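Local coordinates for protein esterase (Thermotoga maritima, PDB 3DOH) that is a thermostable esterase, probably cleaving carboxylic ester bonds with an alpha/beta-hydrolase domain that is joined to an immunoglobulin-like domain, at residues A289-I294 and I309-F314; A280-P285 and S301-I306. All coordinates share one frame; numbering follows the deposited sequence.

Interaction 1: A289-I294 and I309-F314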
loop_
_atom_site.group_PDB
_atom_site.type_symbol
_atom_site.label_atom_id
_atom_site.label_comp_id
_atom_site.label_asym_id
_atom_site.label_seq_id
_atom_site.Cartn_x
_atom_site.Cartn_y
_atom_site.Cartn_z
ATOM N N ALA A 289 -30.262 -6.004 -43.684
ATOM C CA ALA A 289 -29.683 -4.727 -44.131
ATOM C C ALA A 289 -28.170 -4.570 -43.765
ATOM O O ALA A 289 -27.410 -3.946 -44.514
ATOM C CB ALA A 289 -30.481 -3.573 -43.552
ATOM N N ALA A 290 -27.786 -5.139 -42.627
ATOM C CA ALA A 290 -26.418 -5.062 -42.136
ATOM C C ALA A 290 -26.219 -6.008 -40.953
ATOM O O ALA A 290 -27.159 -6.304 -40.217
ATOM C CB ALA A 290 -26.077 -3.634 -41.738
ATOM N N ALA A 291 -24.988 -6.476 -40.783
ATOM C CA ALA A 291 -24.675 -7.505 -39.817
ATOM C C ALA A 291 -23.475 -7.075 -38.980
ATOM O O ALA A 291 -22.568 -6.420 -39.502
ATOM C CB ALA A 291 -24.356 -8.766 -40.551
ATOM N N ILE A 292 -23.462 -7.420 -37.694
ATOM C CA ILE A 292 -22.250 -7.333 -36.860
ATOM C C ILE A 292 -21.991 -8.720 -36.240
ATOM O O ILE A 292 -22.533 -9.050 -35.169
ATOM C CB ILE A 292 -22.355 -6.231 -35.764
ATOM C CG1 ILE A 292 -22.696 -4.883 -36.398
ATOM C CG2 ILE A 292 -21.106 -6.187 -34.860
ATOM C CD1 ILE A 292 -23.185 -3.807 -35.376
ATOM N N PRO A 293 -21.205 -9.556 -36.925
ATOM C CA PRO A 293 -20.718 -10.828 -36.409
ATOM C C PRO A 293 -19.450 -10.759 -35.547
ATOM O O PRO A 293 -18.354 -10.475 -36.060
ATOM C CB PRO A 293 -20.420 -11.602 -37.674
ATOM C CG PRO A 293 -20.071 -10.576 -38.670
ATOM C CD PRO A 293 -20.825 -9.347 -38.325
ATOM N N ILE A 294 -19.609 -11.087 -34.265
ATOM C CA ILE A 294 -18.566 -10.967 -33.263
ATOM C C ILE A 294 -18.019 -12.342 -32.949
ATOM O O ILE A 294 -18.791 -13.235 -32.579
ATOM C CB ILE A 294 -19.119 -10.317 -31.969
ATOM C CG1 ILE A 294 -19.629 -8.933 -32.279
ATOM C CG2 ILE A 294 -18.036 -10.194 -30.901
ATOM C CD1 ILE A 294 -20.692 -8.512 -31.361
ATOM N N ILE A 309 -24.055 -6.520 -48.600
ATOM C CA ILE A 309 -24.468 -6.269 -47.221
ATOM C C ILE A 309 -23.377 -5.567 -46.388
ATOM O O ILE A 309 -22.273 -6.090 -46.244
ATOM C CB ILE A 309 -24.924 -7.569 -46.554
ATOM C CG1 ILE A 309 -25.971 -8.244 -47.448
ATOM C CG2 ILE A 309 -25.489 -7.294 -45.163
ATOM C CD1 ILE A 309 -26.417 -9.613 -46.972
ATOM N N PRO A 310 -23.652 -4.350 -45.875
ATOM C CA PRO A 310 -22.668 -3.739 -44.930
ATOM C C PRO A 310 -22.418 -4.613 -43.689
ATOM O O PRO A 310 -23.359 -5.044 -43.026
ATOM C CB PRO A 310 -23.316 -2.393 -44.535
ATOM C CG PRO A 310 -24.313 -2.081 -45.684
ATOM C CD PRO A 310 -24.802 -3.461 -46.150
ATOM N N ILE A 311 -21.148 -4.885 -43.394
ATOM C CA ILE A 311 -20.804 -5.836 -42.352
ATOM C C ILE A 311 -19.651 -5.268 -41.553
ATOM O O ILE A 311 -18.656 -4.864 -42.120
ATOM C CB ILE A 311 -20.362 -7.214 -42.987
ATOM C CG1 ILE A 311 -21.556 -7.867 -43.709
ATOM C CG2 ILE A 311 -19.751 -8.149 -41.933
ATOM C CD1 ILE A 311 -21.259 -9.158 -44.460
ATOM N N TRP A 312 -19.753 -5.253 -40.229
ATOM C CA TRP A 312 -18.629 -4.804 -39.418
ATOM C C TRP A 312 -18.283 -5.953 -38.479
ATOM O O TRP A 312 -19.015 -6.258 -37.537
ATOM C CB TRP A 312 -18.967 -3.511 -38.686
ATOM C CG TRP A 312 -17.821 -2.885 -37.974
ATOM C CD1 TRP A 312 -16.668 -3.491 -37.596
ATOM C CD2 TRP A 312 -17.736 -1.533 -37.493
ATOM N NE1 TRP A 312 -15.853 -2.602 -36.932
ATOM C CE2 TRP A 312 -16.486 -1.392 -36.859
ATOM C CE3 TRP A 312 -18.593 -0.425 -37.547
ATOM C CZ2 TRP A 312 -16.063 -0.186 -36.282
ATOM C CZ3 TRP A 312 -18.177 0.783 -36.969
ATOM C CH2 TRP A 312 -16.928 0.887 -36.345
ATOM N N VAL A 313 -17.176 -6.613 -38.790
ATOM C CA VAL A 313 -16.679 -7.751 -38.040
ATOM C C VAL A 313 -15.811 -7.307 -36.834
ATOM O O VAL A 313 -15.078 -6.320 -36.907
ATOM C CB VAL A 313 -15.833 -8.611 -38.981
ATOM C CG1 VAL A 313 -15.387 -9.916 -38.311
ATOM C CG2 VAL A 313 -16.598 -8.910 -40.247
ATOM N N PHE A 314 -15.904 -8.037 -35.729
ATOM C CA PHE A 314 -15.127 -7.773 -34.523
ATOM C C PHE A 314 -14.581 -9.136 -34.041
ATOM O O PHE A 314 -15.294 -10.168 -34.135
ATOM C CB PHE A 314 -16.010 -7.140 -33.417
ATOM C CG PHE A 314 -16.484 -5.736 -33.714
ATOM C CD1 PHE A 314 -17.596 -5.508 -34.531
ATOM C CD2 PHE A 314 -15.818 -4.626 -33.181
ATOM C CE1 PHE A 314 -18.032 -4.171 -34.805
ATOM C CE2 PHE A 314 -16.261 -3.292 -33.459
ATOM C CZ PHE A 314 -17.356 -3.071 -34.263
#
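Ala291 and Ile311 face each other across two neighbouring parallel strands of the alpha/beta-hydrolase sheet; the axes of 290-294 and 311-314 diverge by only 8°. Ala291 makes both regular bonds of this bridge: its N donates to Pro310 O at 3.1 Å, and its O receives Trp312 N, also at 3.1 Å. The pattern then falters, because Pro293 has no N-H to offer Trp312 O. That carbonyl oxygen instead faces carbon: it accepts a CA-H...O contact from Ile292 CA at 3.5 Å, with Ile292 CG2 at 3.4 Å and Pro293 CD at 3.7 Å. Pairing returns one step on, where Phe314 N reaches Pro293 O in a weak 3.5 Å bond that is nevertheless straight (169°).

Side chains alternate between the two surfaces of the sheet. On one, Pro293 crosses Ile311 at about a right angle, CD 4.0 Å from Ile311 CG2, and its CG also nears Val313; Trp278 of helix 272-283 covers all three. On the other lie Ile292, Trp312 and Phe314. Here Ile292 CG2 comes obliquely against the Phe314 ring, 3.6 Å from CD1. With chi1 at -68°, Phe314 CG sits beside its own backbone N, which carries the ring back along the strand until CZ lies over the rim of one face of the Trp312 indole.

Farther out, strand 264-270 flanks strand 290-294 on the side opposite 311-314, and Thr268 OG1 bonds Ile292 O; Ile294 has backbone bonds to Gly269 and Ser271, residues whose arrangement is consistent with a nucleophile elbow. Beyond the other strand, Trp374 meets the Trp312 indole edge-to-face, and Trp312 NE1 is bonded to Thr344 OG1 of strand 341-346.

Interaction 2: A280-P285 and S301-I306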
loop_
_atom_site.group_PDB
_atom_site.type_symbol
_atom_site.label_atom_id
_atom_site.label_comp_id
_atom_site.label_asym_id
_atom_site.label_seq_id
_atom_site.Cartn_x
_atom_site.Cartn_y
_atom_site.Cartn_z
ATOM N N ALA A 280 -26.656 -16.957 -41.232
ATOM C CA ALA A 280 -27.900 -16.230 -41.546
ATOM C C ALA A 280 -27.832 -15.321 -42.761
ATOM O O ALA A 280 -28.695 -15.371 -43.629
ATOM C CB ALA A 280 -28.355 -15.435 -40.364
ATOM N N ILE A 281 -26.831 -14.461 -42.819
ATOM C CA ILE A 281 -26.783 -13.506 -43.917
ATOM C C ILE A 281 -26.376 -14.181 -45.213
ATOM O O ILE A 281 -26.801 -13.778 -46.269
ATOM C CB ILE A 281 -25.862 -12.283 -43.619
ATOM C CG1 ILE A 281 -24.429 -12.728 -43.296
ATOM C CG2 ILE A 281 -26.491 -11.363 -42.549
ATOM C CD1 ILE A 281 -23.456 -11.638 -43.301
ATOM N N MET A 282 -25.552 -15.205 -45.135
ATOM C CA MET A 282 -25.086 -15.900 -46.312
ATOM C C MET A 282 -26.201 -16.786 -46.887
ATOM O O MET A 282 -26.329 -16.949 -48.115
ATOM C CB MET A 282 -23.863 -16.741 -45.955
ATOM C CG MET A 282 -22.516 -16.092 -46.240
ATOM S SD MET A 282 -21.231 -17.103 -45.514
ATOM C CE MET A 282 -19.809 -16.027 -45.623
ATOM N N GLU A 283 -27.017 -17.359 -46.004
ATOM C CA GLU A 283 -28.121 -18.232 -46.450
ATOM C C GLU A 283 -29.417 -17.483 -46.745
ATOM O O GLU A 283 -30.331 -18.063 -47.323
ATOM C CB GLU A 283 -28.390 -19.339 -45.435
ATOM C CG GLU A 283 -27.226 -20.296 -45.203
ATOM C CD GLU A 283 -26.654 -20.889 -46.485
ATOM O OE1 GLU A 283 -27.410 -21.244 -47.417
ATOM O OE2 GLU A 283 -25.423 -21.018 -46.570
ATOM N N PHE A 284 -29.482 -16.216 -46.346
ATOM C CA PHE A 284 -30.665 -15.394 -46.572
ATOM C C PHE A 284 -30.276 -13.954 -46.894
ATOM O O PHE A 284 -30.696 -13.020 -46.214
ATOM C CB PHE A 284 -31.584 -15.430 -45.349
ATOM C CG PHE A 284 -32.131 -16.794 -45.041
ATOM C CD1 PHE A 284 -33.187 -17.312 -45.772
ATOM C CD2 PHE A 284 -31.590 -17.558 -44.021
ATOM C CE1 PHE A 284 -33.692 -18.568 -45.491
ATOM C CE2 PHE A 284 -32.092 -18.814 -43.735
ATOM C CZ PHE A 284 -33.144 -19.319 -44.470
ATOM N N PRO A 285 -29.470 -13.787 -47.938
ATOM C CA PRO A 285 -28.854 -12.503 -48.243
ATOM C C PRO A 285 -29.881 -11.442 -48.481
ATOM O O PRO A 285 -29.588 -10.253 -48.382
ATOM C CB PRO A 285 -28.114 -12.762 -49.551
ATOM C CG PRO A 285 -28.546 -14.102 -50.032
ATOM C CD PRO A 285 -29.016 -14.850 -48.861
ATOM N N SER A 301 -16.602 -19.856 -49.276
ATOM C CA SER A 301 -17.165 -20.014 -50.606
ATOM C C SER A 301 -18.390 -19.090 -50.870
ATOM O O SER A 301 -18.749 -18.854 -52.021
ATOM C CB SER A 301 -17.513 -21.487 -50.850
ATOM O OG SER A 301 -18.374 -21.946 -49.836
ATOM N N LYS A 302 -19.009 -18.535 -49.828
ATOM C CA LYS A 302 -20.313 -17.895 -50.003
ATOM C C LYS A 302 -20.358 -16.374 -49.890
ATOM O O LYS A 302 -21.444 -15.780 -49.976
ATOM C CB LYS A 302 -21.323 -18.547 -49.077
ATOM C CG LYS A 302 -21.578 -19.976 -49.472
ATOM C CD LYS A 302 -22.486 -20.683 -48.507
ATOM C CE LYS A 302 -23.041 -21.900 -49.197
ATOM N NZ LYS A 302 -24.008 -22.644 -48.339
ATOM N N VAL A 303 -19.200 -15.734 -49.748
ATOM C CA VAL A 303 -19.190 -14.292 -49.490
ATOM C C VAL A 303 -19.675 -13.459 -50.677
ATOM O O VAL A 303 -19.959 -12.279 -50.564
ATOM C CB VAL A 303 -17.816 -13.772 -49.024
ATOM C CG1 VAL A 303 -17.107 -14.794 -48.131
ATOM C CG2 VAL A 303 -16.969 -13.438 -50.198
ATOM N N GLU A 304 -19.780 -14.097 -51.823
ATOM C CA GLU A 304 -20.218 -13.406 -53.013
ATOM C C GLU A 304 -21.687 -12.987 -52.891
ATOM O O GLU A 304 -22.070 -11.944 -53.392
ATOM C CB GLU A 304 -19.966 -14.299 -54.246
ATOM C CG GLU A 304 -20.054 -13.558 -55.587
ATOM C CD GLU A 304 -18.897 -12.579 -55.836
ATOM O OE1 GLU A 304 -17.734 -13.020 -55.791
ATOM O OE2 GLU A 304 -19.156 -11.381 -56.090
ATOM N N ARG A 305 -22.498 -13.792 -52.215
ATOM C CA ARG A 305 -23.912 -13.472 -52.015
ATOM C C ARG A 305 -24.091 -12.282 -51.081
ATOM O O ARG A 305 -25.142 -11.640 -51.095
ATOM C CB ARG A 305 -24.633 -14.642 -51.369
ATOM C CG ARG A 305 -23.969 -15.952 -51.602
ATOM C CD ARG A 305 -24.702 -17.024 -50.880
ATOM N NE ARG A 305 -24.618 -18.284 -51.601
ATOM C CZ ARG A 305 -25.311 -19.366 -51.279
ATOM N NH1 ARG A 305 -26.133 -19.359 -50.240
ATOM N NH2 ARG A 305 -25.171 -20.464 -51.993
ATOM N N ILE A 306 -23.085 -12.029 -50.241
ATOM C CA ILE A 306 -23.190 -11.000 -49.207
ATOM C C ILE A 306 -22.394 -9.767 -49.616
ATOM O O ILE A 306 -22.295 -8.795 -48.859
ATOM C CB ILE A 306 -22.809 -11.501 -47.755
ATOM C CG1 ILE A 306 -21.445 -12.164 -47.717
ATOM C CG2 ILE A 306 -23.829 -12.474 -47.212
ATOM C CD1 ILE A 306 -20.783 -12.129 -46.339
HETATM O O HOH W 1 -27.068 -23.251 -49.517
#
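Just beyond the C-terminal end of helix 272-283, Pro285 sets CB 3.5 Å from Arg305 O, in the irregular helical turn after a short 3-10 segment, and the CA atoms of Pro285 and Ile306 are the nearest pair, 5.9 Å apart. Inside, Ile306 CG2 packs 4.0 Å from Met282 CG and equally near Ile281 CG1. The extended Met282 chain runs obliquely past Lys302, with SD 3.8 Å from Lys302 CB, and carries CE on to Val303 CG1.

Outside, Glu283 starts away from the partner segment, but a bend at chi2 (-52°) turns its carboxylate back: OE2 takes Lys302 NZ at 2.8 Å on its syn lone pair, while OE1 makes a long salt bridge of 3.6 Å to Arg305 NH1. One water donates to OE1 and weakly accepts from NZ. The same NH1 gives a nearly straight bond (168°) to Met282 O, 3.2 Å away, which lies in the guanidinium plane although the donor stands above the carbonyl plane. Met282 O is thus the main tie of Arg305 to the helix, the long Glu283 bridge a weaker second. Strand 264-270, helix 272-283 and strand 290-294 form a beta-alpha-beta crossover whose helix end packs on the loop to strand 311-316, as in alpha/beta-hydrolases.

Interaction 1 is sheet core: every touching residue is buried, and backbone bonds between parallel strands are supplemented by aliphatic and aromatic packing. Interaction 2 lies farther from the chain's centre and is only partly buried; an apolar inner layer gives way there to a salt-bridge network with a bound water. The segments alternate along the chain, as the helix end 280-285 leads into strand 290-294 and the turn 301-306 into strand 311-316. The contacts, with centres about 12 Å apart, also meet directly: Ile311 CD1 lies 3.5 Å from both Ile281 CD1 and Ile306 CD1. Ile311 of the sheet thus touches both segments of interaction 2, the helix end and the turn.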